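Local coordinates for protein 3-hydroxyacyl-CoA dehydrogenase (Burkholderia thailandensis, PDB 4XGN) that probably catalyses the NAD-dependent oxidation of 3-hydroxyacyl-CoA to 3-oxoacyl-CoA, as a short-chain dehydrogenase with a Rossmann fold that binds NAD, at residues 62-67 / 73-78; 125-130 / 146-151. All blocks are in the same frame, centred on the assembly; numbering follows the deposited sequence.

Contact 1 of 2, residues 62-67 / 73-78; sequences VRCDVA and QAAVAA. With NAD (nicotinamide-adenine-dinucleotide), chain I.
Val62, near the end of strand 60-63, faces Ala75 of helix 69-82 with their CA atoms 5.8 Å apart, the closest CA pair of the two segments. The contact is small and apolar. Val62 carries most of it, with its two methyls spread over the helix. Its CG2 meets Ala78 CB at 3.6 Å. Its CG1, anti to the backbone N (chi1 178°), reaches the helix one turn earlier. There it lies 4.1 Å from Ala75 CA and a little farther from Ala74 CB. The alanines have only methyls to offer, so the helix backbone can come close to the strand. Cys64 adds the second point of contact, its SG lying 4.1 Å from Ala75 CB.

Beyond Cys64 the chain turns to the cofactor, and Asp65 and Val66 bond the adenine through N6A and N1A. The backbone N of Val66 donates to NAD N1A at 3.1 Å in a nearly straight bond (171°). Both Val66 methyls also lie against the adenine, CG2 at 3.6 Å from NAD N1A. NAD N6A donates to Asp65 OD1 at 3.0 Å. The same OD1 accepts from Ala67 N, which stands above the carboxylate plane; this closes an Asx turn and helps to fix the carboxylate. The paired backbone and carboxylate bonds recognise adenine as in other NAD-binding members of the family.

Asp71, at the start of helix 69-82, bonds Asp65 N and forms a salt bridge with Arg63. Strand 60-63 is outermost in the parallel sheet of this chain, beside strand 39-44, where Val62 touches Val41 and both Cys64 and Ala75 touch Ala43. On another side of the helix, Val76 faces helix 109-135 at Ala133.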
loop_
_atom_site.group_PDB
_atom_site.type_symbol
_atom_site.label_atom_id
_atom_site.label_comp_id
_atom_site.label_asym_id
_atom_site.label_seq_id
_atom_site.Cartn_x
_atom_site.Cartn_y
_atom_site.Cartn_z
ATOM N N VAL A 62 -10.217 -25.032 -24.989
ATOM C CA VAL A 62 -9.127 -25.974 -24.730
ATOM C C VAL A 62 -9.197 -26.393 -23.262
ATOM O O VAL A 62 -9.153 -25.548 -22.368
ATOM C CB VAL A 62 -7.782 -25.297 -24.993
ATOM C CG1 VAL A 62 -6.604 -26.213 -24.689
ATOM C CG2 VAL A 62 -7.755 -24.702 -26.374
ATOM N N ARG A 63 -9.312 -27.705 -23.008
ATOM C CA ARG A 63 -9.174 -28.218 -21.631
ATOM C C ARG A 63 -7.764 -27.913 -21.151
ATOM O O ARG A 63 -6.782 -28.379 -21.729
ATOM C CB ARG A 63 -9.449 -29.701 -21.563
ATOM C CG ARG A 63 -9.553 -30.235 -20.148
ATOM C CD ARG A 63 -8.251 -30.453 -19.432
ATOM N NE ARG A 63 -8.435 -31.036 -18.095
ATOM C CZ ARG A 63 -7.451 -31.234 -17.230
ATOM N NH1 ARG A 63 -6.186 -30.994 -17.565
ATOM N NH2 ARG A 63 -7.722 -31.741 -16.047
ATOM N N CYS A 64 -7.679 -27.083 -20.114
ATOM C CA CYS A 64 -6.410 -26.530 -19.680
ATOM C C CYS A 64 -6.370 -26.389 -18.177
ATOM O O CYS A 64 -7.157 -25.654 -17.582
ATOM C CB CYS A 64 -6.147 -25.224 -20.427
ATOM S SG CYS A 64 -4.749 -24.250 -19.777
ATOM N N ASP A 65 -5.512 -27.181 -17.547
ATOM C CA ASP A 65 -5.168 -26.981 -16.147
ATOM C C ASP A 65 -4.041 -26.020 -16.154
ATOM O O ASP A 65 -2.958 -26.335 -16.631
ATOM C CB ASP A 65 -4.759 -28.292 -15.500
ATOM C CG ASP A 65 -4.501 -28.185 -13.998
ATOM O OD1 ASP A 65 -4.175 -27.065 -13.486
ATOM O OD2 ASP A 65 -4.600 -29.285 -13.349
ATOM N N VAL A 66 -4.290 -24.828 -15.638
ATOM C CA VAL A 66 -3.296 -23.769 -15.703
ATOM C C VAL A 66 -1.984 -24.083 -14.978
ATOM O O VAL A 66 -0.979 -23.432 -15.256
ATOM C CB VAL A 66 -3.844 -22.400 -15.151
ATOM C CG1 VAL A 66 -4.981 -21.881 -16.012
ATOM C CG2 VAL A 66 -4.239 -22.510 -13.698
ATOM N N ALA A 67 -1.975 -25.077 -14.107
ATOM C CA ALA A 67 -0.750 -25.504 -13.447
ATOM C C ALA A 67 0.161 -26.374 -14.289
ATOM O O ALA A 67 1.281 -26.659 -13.860
ATOM C CB ALA A 67 -1.037 -26.178 -12.112
ATOM N N GLN A 73 0.698 -24.442 -22.952
ATOM C CA GLN A 73 1.199 -24.440 -24.337
ATOM C C GLN A 73 0.093 -24.692 -25.336
ATOM O O GLN A 73 0.005 -24.005 -26.351
ATOM C CB GLN A 73 2.349 -25.437 -24.516
ATOM C CG GLN A 73 3.614 -25.030 -23.764
ATOM C CD GLN A 73 4.676 -26.116 -23.703
ATOM O OE1 GLN A 73 4.394 -27.333 -23.756
ATOM N NE2 GLN A 73 5.910 -25.690 -23.546
ATOM N N ALA A 74 -0.772 -25.657 -25.046
ATOM C CA ALA A 74 -1.903 -25.950 -25.935
ATOM C C ALA A 74 -2.859 -24.785 -26.048
ATOM O O ALA A 74 -3.285 -24.458 -27.172
ATOM C CB ALA A 74 -2.639 -27.217 -25.461
ATOM N N ALA A 75 -3.107 -24.093 -24.924
ATOM C CA ALA A 75 -4.086 -23.027 -24.906
ATOM C C ALA A 75 -3.528 -21.862 -25.696
ATOM O O ALA A 75 -4.237 -21.285 -26.522
ATOM C CB ALA A 75 -4.456 -22.603 -23.482
ATOM N N VAL A 76 -2.246 -21.549 -25.485
ATOM C CA VAL A 76 -1.616 -20.477 -26.277
ATOM C C VAL A 76 -1.526 -20.816 -27.767
ATOM O O VAL A 76 -1.725 -19.908 -28.602
ATOM C CB VAL A 76 -0.262 -20.038 -25.671
ATOM C CG1 VAL A 76 0.466 -19.023 -26.543
ATOM C CG2 VAL A 76 -0.520 -19.503 -24.303
ATOM N N ALA A 77 -1.265 -22.070 -28.095
ATOM C CA ALA A 77 -1.232 -22.515 -29.485
ATOM C C ALA A 77 -2.559 -22.351 -30.181
ATOM O O ALA A 77 -2.619 -21.885 -31.337
ATOM C CB ALA A 77 -0.757 -23.943 -29.588
ATOM N N ALA A 78 -3.629 -22.743 -29.500
ATOM C CA ALA A 78 -4.967 -22.576 -30.028
ATOM C C ALA A 78 -5.261 -21.106 -30.310
ATOM O O ALA A 78 -5.800 -20.762 -31.350
ATOM C CB ALA A 78 -5.997 -23.144 -29.090
HETATM P PA NAD I . -15.759 -19.520 -10.812
HETATM O O1A NAD I . -15.607 -20.673 -9.885
HETATM O O2A NAD I . -17.134 -19.209 -11.317
HETATM O O5B NAD I . -14.778 -19.664 -12.072
HETATM C C5B NAD I . -13.458 -20.142 -11.924
HETATM C C4B NAD I . -13.099 -20.999 -13.151
HETATM O O4B NAD I . -11.854 -21.395 -12.879
HETATM C C3B NAD I . -13.960 -22.286 -13.223
HETATM O O3B NAD I . -14.677 -22.428 -14.405
HETATM C C2B NAD I . -12.867 -23.335 -12.955
HETATM O O2B NAD I . -13.257 -24.646 -13.505
HETATM C C1B NAD I . -11.728 -22.812 -13.401
HETATM N N9A NAD I . -10.568 -23.388 -12.793
HETATM C C8A NAD I . -10.344 -23.728 -11.485
HETATM N N7A NAD I . -9.112 -24.322 -11.365
HETATM C C5A NAD I . -8.611 -24.302 -12.593
HETATM C C6A NAD I . -7.404 -24.742 -13.070
HETATM N N6A NAD I . -6.357 -25.415 -12.371
HETATM N N1A NAD I . -7.129 -24.597 -14.375
HETATM C C2A NAD I . -8.026 -24.023 -15.235
HETATM N N3A NAD I . -9.223 -23.564 -14.765
HETATM C C4A NAD I . -9.484 -23.741 -13.451
HETATM O O3 NAD I . -15.235 -18.319 -9.881
HETATM P PN NAD I . -15.023 -16.776 -10.360
HETATM O O1N NAD I . -15.748 -15.948 -9.351
HETATM O O2N NAD I . -15.396 -16.483 -11.805
HETATM O O5D NAD I . -13.429 -16.573 -10.153
HETATM C C5D NAD I . -12.607 -15.942 -11.132
HETATM C C4D NAD I . -11.394 -15.326 -10.546
HETATM O O4D NAD I . -11.842 -14.286 -9.781
HETATM C C3D NAD I . -10.643 -16.283 -9.587
HETATM O O3D NAD I . -9.295 -16.111 -9.663
HETATM C C2D NAD I . -11.220 -15.800 -8.227
HETATM O O2D NAD I . -10.341 -16.230 -7.090
HETATM C C1D NAD I . -11.263 -14.490 -8.354
HETATM N N1N NAD I . -12.139 -13.720 -7.478
HETATM C C2N NAD I . -13.485 -13.967 -7.347
HETATM C C3N NAD I . -14.294 -13.215 -6.504
HETATM C C7N NAD I . -15.753 -13.486 -6.297
HETATM O O7N NAD I . -16.326 -12.948 -5.379
HETATM N N7N NAD I . -16.465 -14.330 -7.190
HETATM C C4N NAD I . -13.698 -12.154 -5.788
HETATM C C5N NAD I . -12.363 -11.882 -5.946
HETATM C C6N NAD I . -11.588 -12.651 -6.788
#

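Contact 2 of 2, residues 125-130 / 146-151; sequences NMIRVA and GVIVST. With NAD (nicotinamide-adenine-dinucleotide), chain I.
Ile127 of helix 109-135 packs on Ile148 and Ser150 of strand 146-151, a helix-on-sheet contact in the Rossmann fold. The strand is an inner one of the parallel sheet and follows the helix in the chain.

The apolar part is a pair of isoleucines whose side chains cross obliquely. Ile127 CG1 meets Ile148 CG2 at 3.8 Å, and Ile127 CG2 meets Ile148 CD1 at 4.1 Å. Ile127 carries its CD1 (chi2 172°) out to Ser150, where it lies 3.6 Å from OG. That is van der Waals contact; the hydroxyl has its polar partner in Asn90 ND2 on strand 85-90.

The polar interactions lie elsewhere on the two elements. On the helix, Arg128 holds Asn125 OD1 side-on through NE and NH2. Both bonds are 2.9 Å, and the oxygen lies in the guanidinium plane. The guanidinium also forms a salt bridge with Glu69 and bonds His107 O of a second subunit, so this face of the helix belongs to a subunit interface.

At the cofactor end of the strand, Thr151 OG1 bonds Tyr231 and the carbonyl of Asn90. Its methyl turns to the nicotinamide ribose, with Thr151 CG2 3.4 Å from NAD O4D.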
loop_
_atom_site.group_PDB
_atom_site.type_symbol
_atom_site.label_atom_id
_atom_site.label_comp_id
_atom_site.label_asym_id
_atom_site.label_seq_id
_atom_site.Cartn_x
_atom_site.Cartn_y
_atom_site.Cartn_z
ATOM N N ASN A 125 2.296 -19.415 -14.970
ATOM C CA ASN A 125 2.526 -20.363 -16.052
ATOM C C ASN A 125 1.868 -19.859 -17.336
ATOM O O ASN A 125 2.472 -19.884 -18.427
ATOM C CB ASN A 125 1.979 -21.741 -15.661
ATOM C CG ASN A 125 2.292 -22.821 -16.660
ATOM O OD1 ASN A 125 3.352 -22.839 -17.283
ATOM N ND2 ASN A 125 1.358 -23.733 -16.832
ATOM N N MET A 126 0.645 -19.357 -17.197
ATOM C CA MET A 126 -0.067 -18.864 -18.354
ATOM C C MET A 126 0.612 -17.593 -18.838
ATOM O O MET A 126 0.783 -17.422 -20.028
ATOM C CB MET A 126 -1.510 -18.591 -18.011
ATOM C CG MET A 126 -2.292 -19.837 -17.671
ATOM S SD MET A 126 -2.366 -21.171 -18.889
ATOM C CE MET A 126 -2.973 -20.378 -20.343
ATOM N N ILE A 127 1.019 -16.711 -17.931
ATOM C CA ILE A 127 1.684 -15.464 -18.348
ATOM C C ILE A 127 2.956 -15.726 -19.148
ATOM O O ILE A 127 3.150 -15.131 -20.197
ATOM C CB ILE A 127 1.994 -14.561 -17.123
ATOM C CG1 ILE A 127 0.683 -13.996 -16.506
ATOM C CG2 ILE A 127 3.012 -13.465 -17.447
ATOM C CD1 ILE A 127 0.876 -13.269 -15.196
ATOM N N ARG A 128 3.801 -16.628 -18.687
ATOM C CA ARG A 128 5.097 -16.773 -19.305
ATOM C C ARG A 128 4.943 -17.328 -20.728
ATOM O O ARG A 128 5.665 -16.907 -21.627
ATOM C CB ARG A 128 5.995 -17.647 -18.416
ATOM C CG ARG A 128 5.648 -19.126 -18.416
ATOM C CD ARG A 128 6.275 -19.950 -17.295
ATOM N NE ARG A 128 5.813 -21.305 -17.564
ATOM C CZ ARG A 128 6.412 -22.168 -18.394
ATOM N NH1 ARG A 128 7.639 -21.964 -18.857
ATOM N NH2 ARG A 128 5.775 -23.282 -18.733
ATOM N N VAL A 129 3.985 -18.238 -20.917
ATOM C CA VAL A 129 3.783 -18.860 -22.197
ATOM C C VAL A 129 3.085 -17.895 -23.169
ATOM O O VAL A 129 3.499 -17.736 -24.360
ATOM C CB VAL A 129 3.041 -20.215 -22.061
ATOM C CG1 VAL A 129 2.829 -20.844 -23.434
ATOM C CG2 VAL A 129 3.836 -21.195 -21.187
ATOM N N ALA A 130 2.010 -17.261 -22.689
ATOM C CA ALA A 130 1.345 -16.231 -23.478
ATOM C C ALA A 130 2.253 -15.040 -23.826
ATOM O O ALA A 130 2.203 -14.545 -24.950
ATOM C CB ALA A 130 0.080 -15.754 -22.797
ATOM N N GLY A 146 0.763 -6.859 -26.849
ATOM C CA GLY A 146 -0.354 -7.443 -26.144
ATOM C C GLY A 146 -0.454 -6.941 -24.720
ATOM O O GLY A 146 0.324 -6.106 -24.327
ATOM N N VAL A 147 -1.467 -7.405 -23.998
ATOM C CA VAL A 147 -1.757 -6.946 -22.670
ATOM C C VAL A 147 -2.187 -8.146 -21.875
ATOM O O VAL A 147 -2.885 -9.019 -22.396
ATOM C CB VAL A 147 -2.915 -5.945 -22.694
ATOM C CG1 VAL A 147 -3.310 -5.503 -21.281
ATOM C CG2 VAL A 147 -2.551 -4.763 -23.575
ATOM N N ILE A 148 -1.714 -8.227 -20.636
ATOM C CA ILE A 148 -1.986 -9.347 -19.748
ATOM C C ILE A 148 -2.739 -8.797 -18.551
ATOM O O ILE A 148 -2.265 -7.854 -17.933
ATOM C CB ILE A 148 -0.670 -10.002 -19.301
ATOM C CG1 ILE A 148 -0.056 -10.674 -20.504
ATOM C CG2 ILE A 148 -0.887 -10.962 -18.117
ATOM C CD1 ILE A 148 1.311 -11.268 -20.405
ATOM N N VAL A 149 -3.868 -9.404 -18.228
ATOM C CA VAL A 149 -4.669 -9.033 -17.068
ATOM C C VAL A 149 -4.830 -10.254 -16.167
ATOM O O VAL A 149 -5.227 -11.311 -16.618
ATOM C CB VAL A 149 -6.058 -8.545 -17.469
ATOM C CG1 VAL A 149 -6.860 -8.139 -16.241
ATOM C CG2 VAL A 149 -5.948 -7.346 -18.420
ATOM N N SER A 150 -4.477 -10.117 -14.900
ATOM C CA SER A 150 -4.658 -11.190 -13.917
ATOM C C SER A 150 -5.634 -10.778 -12.833
ATOM O O SER A 150 -5.940 -9.585 -12.662
ATOM C CB SER A 150 -3.341 -11.586 -13.342
ATOM O OG SER A 150 -2.425 -12.016 -14.335
ATOM N N THR A 151 -6.161 -11.793 -12.136
ATOM C CA THR A 151 -7.158 -11.563 -11.109
ATOM C C THR A 151 -6.562 -11.897 -9.763
ATOM O O THR A 151 -6.207 -13.050 -9.478
ATOM C CB THR A 151 -8.439 -12.390 -11.342
ATOM O OG1 THR A 151 -8.870 -12.273 -12.724
ATOM C CG2 THR A 151 -9.525 -11.928 -10.396
HETATM P PA NAD I . -15.759 -19.520 -10.812
HETATM O O1A NAD I . -15.607 -20.673 -9.885
HETATM O O2A NAD I . -17.134 -19.209 -11.317
HETATM O O5B NAD I . -14.778 -19.664 -12.072
HETATM C C5B NAD I . -13.458 -20.142 -11.924
HETATM C C4B NAD I . -13.099 -20.999 -13.151
HETATM O O4B NAD I . -11.854 -21.395 -12.879
HETATM C C3B NAD I . -13.960 -22.286 -13.223
HETATM O O3B NAD I . -14.677 -22.428 -14.405
HETATM C C2B NAD I . -12.867 -23.335 -12.955
HETATM O O2B NAD I . -13.257 -24.646 -13.505
HETATM C C1B NAD I . -11.728 -22.812 -13.401
HETATM N N9A NAD I . -10.568 -23.388 -12.793
HETATM C C8A NAD I . -10.344 -23.728 -11.485
HETATM N N7A NAD I . -9.112 -24.322 -11.365
HETATM C C5A NAD I . -8.611 -24.302 -12.593
HETATM C C6A NAD I . -7.404 -24.742 -13.070
HETATM N N6A NAD I . -6.357 -25.415 -12.371
HETATM N N1A NAD I . -7.129 -24.597 -14.375
HETATM C C2A NAD I . -8.026 -24.023 -15.235
HETATM N N3A NAD I . -9.223 -23.564 -14.765
HETATM C C4A NAD I . -9.484 -23.741 -13.451
HETATM O O3 NAD I . -15.235 -18.319 -9.881
HETATM P PN NAD I . -15.023 -16.776 -10.360
HETATM O O1N NAD I . -15.748 -15.948 -9.351
HETATM O O2N NAD I . -15.396 -16.483 -11.805
HETATM O O5D NAD I . -13.429 -16.573 -10.153
HETATM C C5D NAD I . -12.607 -15.942 -11.132
HETATM C C4D NAD I . -11.394 -15.326 -10.546
HETATM O O4D NAD I . -11.842 -14.286 -9.781
HETATM C C3D NAD I . -10.643 -16.283 -9.587
HETATM O O3D NAD I . -9.295 -16.111 -9.663
HETATM C C2D NAD I . -11.220 -15.800 -8.227
HETATM O O2D NAD I . -10.341 -16.230 -7.090
HETATM C C1D NAD I . -11.263 -14.490 -8.354
HETATM N N1N NAD I . -12.139 -13.720 -7.478
HETATM C C2N NAD I . -13.485 -13.967 -7.347
HETATM C C3N NAD I . -14.294 -13.215 -6.504
HETATM C C7N NAD I . -15.753 -13.486 -6.297
HETATM O O7N NAD I . -16.326 -12.948 -5.379
HETATM N N7N NAD I . -16.465 -14.330 -7.190
HETATM C C4N NAD I . -13.698 -12.154 -5.788
HETATM C C5N NAD I . -12.363 -11.882 -5.946
HETATM C C6N NAD I . -11.588 -12.651 -6.788
#

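How the contacts relate
Both contacts lay a helix on the same parallel sheet, but at different depths. Contact 1 uses an outermost strand and is partly buried; contact 2 uses an inner strand and is wholly buried. A valine and a cysteine meet alanines in contact 1; two isoleucines, with a serine at one end, meet in contact 2. The two touch in two places. Helices 69-82 and 109-135 pack through Val76 CG2 and Val129 CG1, 3.7 Å apart. In the loop, Val66 O is probably hydrogen-bonded to Asn125 ND2 at 2.8 Å. Each also reaches NAD, contact 1 by hydrogen bonds to the adenine and the Val66 methyls beside it, contact 2 by a methyl at the nicotinamide ribose.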